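Local structure of effector protein Lem4 (lpg1101) (Legionella pneumophila subsp. pneumophila, 6CGK) at residues F77-V88 / Y191-A202. The protein is a membrane-associated protein tyrosine phosphatase of the haloacid dehalogenase superfamily, translocated by the bacterium as an effector, and binds magnesium in its HAD domain. The protein carries 1 engineered substitution. Residues are numbered along the deposited sequence; the frame is centred on the assembly and turned at random.
Sequences FLQDVNKLHPQV and YFKEILTNCDIA
F192 and F77 reach across between two nearly parallel helices, 77-82 and 191-198, whose axes stand 11.2 Å apart at 17°. With CG anti to the backbone N (chi1 -166°), the F192 ring reaches D80, where F192 CE1 lies 3.5 Å from D80 CB. V81 CG2 meets the F192 ring at its edge, 3.9 Å from F192 CD1. V81 CG2 also lies over one face of the F77 ring, toward its border rather than its centre, and is 3.7 Å from I195 CD1, which places it among F77, F192 and I195. F77 presents its edge to F192 N, 3.9 Å from F77 CE1. In the Rossmann-like HAD fold both helices flank the central parallel sheet, and I195 and V88 also touch V20 of strand 19-23, placing this apolar layer against the sheet. Further along, L84 points CD1 between F192 and I195, 3.9 Å from I195 CG2. V88 CG2 meets that isoleucine methyl and, at 4.0 Å, A202 CB. Beyond L84 and V88, Q87 packs on the start of helix 200-206: its chain bends at chi2 (87°) and crosses I201 at about a right angle, with Q87 NE2 3.5 Å from I201 CG2.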
ATOM      1  N   PHE A  77      -3.924 -10.706  -2.160  1.00 36.74           N
ATOM      2  CA  PHE A  77      -3.529 -10.281  -0.817  1.00 39.60           C
ATOM      3  C   PHE A  77      -4.371  -9.100  -0.345  1.00 35.86           C
ATOM      4  O   PHE A  77      -4.915  -9.115   0.764  1.00 35.77           O
ATOM      5  CB  PHE A  77      -2.035  -9.938  -0.802  1.00 37.62           C
ATOM      6  CG  PHE A  77      -1.527  -9.423   0.522  1.00 33.15           C
ATOM      7  CD1 PHE A  77      -1.124 -10.305   1.514  1.00 37.24           C
ATOM      8  CD2 PHE A  77      -1.437  -8.068   0.768  1.00 32.60           C
ATOM      9  CE1 PHE A  77      -0.654  -9.847   2.735  1.00 34.51           C
ATOM     10  CE2 PHE A  77      -0.959  -7.589   1.986  1.00 34.94           C
ATOM     11  CZ  PHE A  77      -0.566  -8.485   2.978  1.00 36.34           C
ATOM     12  N   LEU A  78      -4.499  -8.064  -1.182  1.00 34.94           N
ATOM     13  CA  LEU A  78      -5.280  -6.899  -0.774  1.00 29.90           C
ATOM     14  C   LEU A  78      -6.730  -7.272  -0.524  1.00 34.91           C
ATOM     15  O   LEU A  78      -7.348  -6.796   0.438  1.00 32.53           O
ATOM     16  CB  LEU A  78      -5.196  -5.801  -1.827  1.00 26.41           C
ATOM     17  CG  LEU A  78      -3.813  -5.183  -1.981  1.00 26.14           C
ATOM     18  CD1 LEU A  78      -3.651  -4.410  -3.322  1.00 25.65           C
ATOM     19  CD2 LEU A  78      -3.559  -4.296  -0.737  1.00 28.62           C
ATOM     20  N   GLN A  79      -7.291  -8.121  -1.383  1.00 36.25           N
ATOM     21  CA  GLN A  79      -8.670  -8.525  -1.190  1.00 36.57           C
ATOM     22  C   GLN A  79      -8.826  -9.344   0.083  1.00 38.59           C
ATOM     23  O   GLN A  79      -9.813  -9.180   0.807  1.00 40.99           O
ATOM     24  CB  GLN A  79      -9.149  -9.299  -2.410  1.00 36.67           C
ATOM     25  CG  GLN A  79      -9.318  -8.415  -3.620  1.00 38.38           C
ATOM     26  CD  GLN A  79      -9.905  -9.136  -4.802  1.00 44.28           C
ATOM     27  OE1 GLN A  79     -10.625  -8.538  -5.596  1.00 56.83           O
ATOM     28  NE2 GLN A  79      -9.574 -10.415  -4.954  1.00 45.48           N
ATOM     29  N   ASP A  80      -7.859 -10.222   0.378  1.00 40.25           N
ATOM     30  CA  ASP A  80      -7.942 -11.025   1.598  1.00 41.90           C
ATOM     31  C   ASP A  80      -7.785 -10.161   2.841  1.00 35.78           C
ATOM     32  O   ASP A  80      -8.513 -10.351   3.831  1.00 40.38           O
ATOM     33  CB  ASP A  80      -6.873 -12.120   1.610  1.00 40.48           C
ATOM     34  CG  ASP A  80      -7.169 -13.263   0.645  1.00 49.98           C
ATOM     35  OD1 ASP A  80      -8.343 -13.469   0.231  1.00 51.52           O
ATOM     36  OD2 ASP A  80      -6.195 -13.970   0.311  1.00 55.79           O
ATOM     37  N   VAL A  81      -6.807  -9.249   2.839  1.00 34.53           N
ATOM     38  CA  VAL A  81      -6.559  -8.436   4.032  1.00 31.22           C
ATOM     39  C   VAL A  81      -7.692  -7.436   4.236  1.00 31.42           C
ATOM     40  O   VAL A  81      -8.028  -7.101   5.372  1.00 32.71           O
ATOM     41  CB  VAL A  81      -5.184  -7.732   3.936  1.00 35.88           C
ATOM     42  CG1 VAL A  81      -4.981  -6.779   5.127  1.00 34.10           C
ATOM     43  CG2 VAL A  81      -4.061  -8.751   3.913  1.00 35.85           C
ATOM     44  N   ASN A  82      -8.310  -6.945   3.150  1.00 34.15           N
ATOM     45  CA  ASN A  82      -9.504  -6.107   3.294  1.00 32.11           C
ATOM     46  C   ASN A  82     -10.559  -6.785   4.155  1.00 36.32           C
ATOM     47  O   ASN A  82     -11.287  -6.120   4.910  1.00 38.24           O
ATOM     48  CB  ASN A  82     -10.112  -5.801   1.919  1.00 34.95           C
ATOM     49  CG  ASN A  82      -9.534  -4.551   1.267  1.00 33.41           C
ATOM     50  OD1 ASN A  82      -8.925  -3.684   1.915  1.00 32.96           O
ATOM     51  ND2 ASN A  82      -9.719  -4.457  -0.053  1.00 33.44           N
ATOM     52  N   LYS A  83     -10.693  -8.109   4.034  1.00 44.23           N
ATOM     53  CA  LYS A  83     -11.713  -8.805   4.811  1.00 40.56           C
ATOM     54  C   LYS A  83     -11.358  -8.854   6.297  1.00 39.44           C
ATOM     55  O   LYS A  83     -12.249  -9.078   7.118  1.00 41.68           O
ATOM     56  CB  LYS A  83     -11.941 -10.224   4.271  1.00 46.11           C
ATOM     57  CG  LYS A  83     -12.490 -10.293   2.816  1.00 45.79           C
ATOM     58  CD  LYS A  83     -12.436 -11.728   2.239  1.00 50.96           C
ATOM     59  CE  LYS A  83     -13.083 -11.879   0.860  1.00 57.39           C
ATOM     60  NZ  LYS A  83     -12.127 -11.563  -0.264  1.00 66.13           N
ATOM     61  N   LEU A  84     -10.088  -8.641   6.653  1.00 35.28           N
ATOM     62  CA  LEU A  84      -9.700  -8.596   8.059  1.00 39.33           C
ATOM     63  C   LEU A  84      -9.929  -7.233   8.689  1.00 43.57           C
ATOM     64  O   LEU A  84      -9.631  -7.065   9.874  1.00 43.89           O
ATOM     65  CB  LEU A  84      -8.228  -8.972   8.228  1.00 40.29           C
ATOM     66  CG  LEU A  84      -7.780 -10.327   7.682  1.00 41.37           C
ATOM     67  CD1 LEU A  84      -6.271 -10.443   7.890  1.00 40.08           C
ATOM     68  CD2 LEU A  84      -8.528 -11.464   8.367  1.00 44.83           C
ATOM     69  N   HIS A  85     -10.405  -6.260   7.924  1.00 38.23           N
ATOM     70  CA  HIS A  85     -10.714  -4.957   8.494  1.00 40.95           C
ATOM     71  C   HIS A  85     -11.854  -5.104   9.500  1.00 41.86           C
ATOM     72  O   HIS A  85     -12.803  -5.858   9.250  1.00 42.23           O
ATOM     73  CB  HIS A  85     -11.109  -3.994   7.372  1.00 40.29           C
ATOM     74  CG  HIS A  85     -11.303  -2.577   7.816  1.00 35.66           C
ATOM     75  ND1 HIS A  85     -12.509  -2.105   8.287  1.00 42.72           N
ATOM     76  CD2 HIS A  85     -10.451  -1.521   7.832  1.00 41.29           C
ATOM     77  CE1 HIS A  85     -12.392  -0.822   8.579  1.00 43.29           C
ATOM     78  NE2 HIS A  85     -11.151  -0.447   8.326  1.00 41.13           N
ATOM     79  N   PRO A  86     -11.811  -4.395  10.647  1.00 42.25           N
ATOM     80  CA  PRO A  86     -10.843  -3.393  11.100  1.00 43.33           C
ATOM     81  C   PRO A  86      -9.713  -3.940  11.966  1.00 48.06           C
ATOM     82  O   PRO A  86      -8.940  -3.126  12.484  1.00 43.55           O
ATOM     83  CB  PRO A  86     -11.711  -2.436  11.917  1.00 38.91           C
ATOM     84  CG  PRO A  86     -12.719  -3.340  12.554  1.00 39.42           C
ATOM     85  CD  PRO A  86     -12.975  -4.466  11.552  1.00 46.68           C
ATOM     86  N   GLN A  87      -9.606  -5.265  12.123  1.00 37.41           N
ATOM     87  CA  GLN A  87      -8.533  -5.799  12.965  1.00 39.52           C
ATOM     88  C   GLN A  87      -7.152  -5.493  12.385  1.00 35.54           C
ATOM     89  O   GLN A  87      -6.172  -5.383  13.138  1.00 34.67           O
ATOM     90  CB  GLN A  87      -8.700  -7.307  13.163  1.00 43.17           C
ATOM     91  CG  GLN A  87      -9.565  -7.701  14.354  1.00 56.06           C
ATOM     92  CD  GLN A  87     -11.037  -7.773  14.021  1.00 66.50           C
ATOM     93  OE1 GLN A  87     -11.427  -7.760  12.853  1.00 74.57           O
ATOM     94  NE2 GLN A  87     -11.871  -7.866  15.051  1.00 80.51           N
ATOM     95  N   VAL A  88      -7.060  -5.338  11.063  1.00 33.03           N
ATOM     96  CA  VAL A  88      -5.824  -5.002  10.366  1.00 33.85           C
ATOM     97  C   VAL A  88      -6.147  -3.873   9.402  1.00 33.20           C
ATOM     98  O   VAL A  88      -7.177  -3.911   8.730  1.00 32.62           O
ATOM     99  CB  VAL A  88      -5.255  -6.216   9.607  1.00 35.38           C
ATOM    100  CG1 VAL A  88      -3.945  -5.857   8.899  1.00 29.42           C
ATOM    101  CG2 VAL A  88      -5.113  -7.401  10.564  1.00 32.43           C
ATOM    102  N   TYR A 191       3.047 -13.754   3.585  1.00 42.92           N
ATOM    103  CA  TYR A 191       2.780 -12.577   4.409  1.00 38.00           C
ATOM    104  C   TYR A 191       1.388 -12.637   5.016  1.00 39.01           C
ATOM    105  O   TYR A 191       1.182 -12.160   6.137  1.00 39.32           O
ATOM    106  CB  TYR A 191       2.938 -11.284   3.604  1.00 38.03           C
ATOM    107  CG  TYR A 191       4.221 -11.186   2.805  1.00 39.13           C
ATOM    108  CD1 TYR A 191       5.326 -11.973   3.116  1.00 39.90           C
ATOM    109  CD2 TYR A 191       4.326 -10.313   1.717  1.00 36.36           C
ATOM    110  CE1 TYR A 191       6.501 -11.893   2.360  1.00 39.43           C
ATOM    111  CE2 TYR A 191       5.495 -10.225   0.972  1.00 36.83           C
ATOM    112  CZ  TYR A 191       6.571 -11.019   1.298  1.00 40.55           C
ATOM    113  OH  TYR A 191       7.728 -10.947   0.544  1.00 46.80           O
ATOM    114  N   PHE A 192       0.421 -13.209   4.295  1.00 39.89           N
ATOM    115  CA  PHE A 192      -0.896 -13.408   4.882  1.00 38.63           C
ATOM    116  C   PHE A 192      -0.802 -14.350   6.066  1.00 41.66           C
ATOM    117  O   PHE A 192      -1.425 -14.118   7.111  1.00 46.36           O
ATOM    118  CB  PHE A 192      -1.871 -13.945   3.835  1.00 39.80           C
ATOM    119  CG  PHE A 192      -3.298 -13.856   4.258  1.00 40.91           C
ATOM    120  CD1 PHE A 192      -3.952 -12.638   4.278  1.00 48.62           C
ATOM    121  CD2 PHE A 192      -3.988 -14.988   4.663  1.00 42.51           C
ATOM    122  CE1 PHE A 192      -5.268 -12.550   4.691  1.00 42.67           C
ATOM    123  CE2 PHE A 192      -5.301 -14.898   5.067  1.00 42.42           C
ATOM    124  CZ  PHE A 192      -5.938 -13.673   5.069  1.00 40.78           C
ATOM    125  N   LYS A 193      -0.011 -15.412   5.931  1.00 42.14           N
ATOM    126  CA  LYS A 193       0.195 -16.296   7.065  1.00 47.62           C
ATOM    127  C   LYS A 193       0.815 -15.533   8.233  1.00 49.12           C
ATOM    128  O   LYS A 193       0.438 -15.747   9.390  1.00 47.65           O
ATOM    129  CB  LYS A 193       1.061 -17.486   6.644  1.00 46.74           C
ATOM    130  CG  LYS A 193       1.350 -18.445   7.776  1.00 54.22           C
ATOM    131  CD  LYS A 193       2.289 -19.543   7.342  1.00 58.80           C
ATOM    132  CE  LYS A 193       1.698 -20.375   6.227  1.00 60.68           C
ATOM    133  NZ  LYS A 193       2.269 -21.744   6.304  1.00 65.96           N
ATOM    134  N   GLU A 194       1.742 -14.609   7.943  1.00 44.90           N
ATOM    135  CA  GLU A 194       2.384 -13.834   9.005  1.00 42.32           C
ATOM    136  C   GLU A 194       1.379 -12.948   9.737  1.00 39.41           C
ATOM    137  O   GLU A 194       1.422 -12.838  10.969  1.00 43.96           O
ATOM    138  CB  GLU A 194       3.524 -12.978   8.433  1.00 43.29           C
ATOM    139  CG  GLU A 194       4.719 -13.750   7.847  1.00 48.09           C
ATOM    140  CD  GLU A 194       5.849 -12.826   7.349  1.00 58.20           C
ATOM    141  OE1 GLU A 194       5.592 -11.620   7.099  1.00 45.54           O
ATOM    142  OE2 GLU A 194       6.996 -13.313   7.204  1.00 62.34           O
ATOM    143  N   ILE A 195       0.473 -12.295   9.003  1.00 37.93           N
ATOM    144  CA  ILE A 195      -0.584 -11.531   9.666  1.00 37.53           C
ATOM    145  C   ILE A 195      -1.368 -12.431  10.615  1.00 42.13           C
ATOM    146  O   ILE A 195      -1.500 -12.145  11.809  1.00 39.51           O
ATOM    147  CB  ILE A 195      -1.518 -10.877   8.638  1.00 36.06           C
ATOM    148  CG1 ILE A 195      -0.777  -9.822   7.827  1.00 34.63           C
ATOM    149  CG2 ILE A 195      -2.709 -10.263   9.343  1.00 41.02           C
ATOM    150  CD1 ILE A 195      -1.566  -9.347   6.605  1.00 34.97           C
ATOM    151  N   LEU A 196      -1.903 -13.538  10.095  1.00 43.26           N
ATOM    152  CA  LEU A 196      -2.762 -14.393  10.912  1.00 42.03           C
ATOM    153  C   LEU A 196      -2.006 -14.978  12.098  1.00 43.72           C
ATOM    154  O   LEU A 196      -2.578 -15.161  13.181  1.00 46.52           O
ATOM    155  CB  LEU A 196      -3.349 -15.523  10.060  1.00 51.12           C
ATOM    156  CG  LEU A 196      -4.329 -15.148   8.952  1.00 50.82           C
ATOM    157  CD1 LEU A 196      -4.955 -16.414   8.382  1.00 47.69           C
ATOM    158  CD2 LEU A 196      -5.403 -14.220   9.480  1.00 51.32           C
ATOM    159  N   THR A 197      -0.726 -15.309  11.900  1.00 54.19           N
ATOM    160  CA  THR A 197       0.086 -15.868  12.983  1.00 57.84           C
ATOM    161  C   THR A 197       0.364 -14.852  14.084  1.00 56.24           C
ATOM    162  O   THR A 197       0.586 -15.242  15.232  1.00 58.50           O
ATOM    163  CB  THR A 197       1.418 -16.397  12.438  1.00 65.71           C
ATOM    164  OG1 THR A 197       1.171 -17.394  11.435  1.00 67.26           O
ATOM    165  CG2 THR A 197       2.234 -17.011  13.554  1.00 61.67           C
ATOM    166  N   ASN A 198       0.368 -13.558  13.770  1.00 48.79           N
ATOM    167  CA  ASN A 198       0.739 -12.535  14.737  1.00 50.03           C
ATOM    168  C   ASN A 198      -0.418 -11.654  15.194  1.00 55.33           C
ATOM    169  O   ASN A 198      -0.202 -10.767  16.019  1.00 57.09           O
ATOM    170  CB  ASN A 198       1.847 -11.644  14.162  1.00 57.40           C
ATOM    171  CG  ASN A 198       3.149 -12.388  13.967  1.00 57.78           C
ATOM    172  OD1 ASN A 198       3.957 -12.493  14.881  1.00 67.45           O
ATOM    173  ND2 ASN A 198       3.361 -12.907  12.768  1.00 55.05           N
ATOM    174  N   CYS A 199      -1.631 -11.852  14.682  1.00 58.55           N
ATOM    175  CA  CYS A 199      -2.779 -11.006  15.025  1.00 53.78           C
ATOM    176  C   CYS A 199      -3.905 -11.923  15.499  1.00 52.84           C
ATOM    177  O   CYS A 199      -4.711 -12.400  14.694  1.00 51.92           O
ATOM    178  CB  CYS A 199      -3.225 -10.144  13.845  1.00 52.54           C
ATOM    179  SG  CYS A 199      -1.966  -8.998  13.185  1.00 52.85           S
ATOM    180  N   ASP A 200      -3.971 -12.131  16.812  1.00 54.62           N
ATOM    181  CA  ASP A 200      -4.909 -13.095  17.376  1.00 62.90           C
ATOM    182  C   ASP A 200      -6.350 -12.775  16.990  1.00 60.81           C
ATOM    183  O   ASP A 200      -7.105 -13.660  16.564  1.00 55.99           O
ATOM    184  CB  ASP A 200      -4.748 -13.134  18.895  1.00 58.63           C
ATOM    185  N   ILE A 201      -6.759 -11.514  17.142  1.00 58.63           N
ATOM    186  CA  ILE A 201      -8.157 -11.190  16.885  1.00 64.28           C
ATOM    187  C   ILE A 201      -8.444 -11.255  15.397  1.00 66.40           C
ATOM    188  O   ILE A 201      -9.565 -11.586  14.985  1.00 61.65           O
ATOM    189  CB  ILE A 201      -8.528  -9.815  17.462  1.00 74.20           C
ATOM    190  CG1 ILE A 201      -7.992  -9.672  18.890  1.00 73.36           C
ATOM    191  CG2 ILE A 201     -10.044  -9.629  17.417  1.00 71.95           C
ATOM    192  CD1 ILE A 201      -8.522 -10.716  19.851  1.00 74.25           C
ATOM    193  N   ALA A 202      -7.446 -10.950  14.569  1.00 56.61           N
ATOM    194  CA  ALA A 202      -7.600 -11.152  13.135  1.00 60.10           C
ATOM    195  C   ALA A 202      -7.979 -12.597  12.831  1.00 55.31           C
ATOM    196  O   ALA A 202      -8.986 -12.864  12.164  1.00 54.63           O
ATOM    197  CB  ALA A 202      -6.310 -10.767  12.406  1.00 53.34           C
TER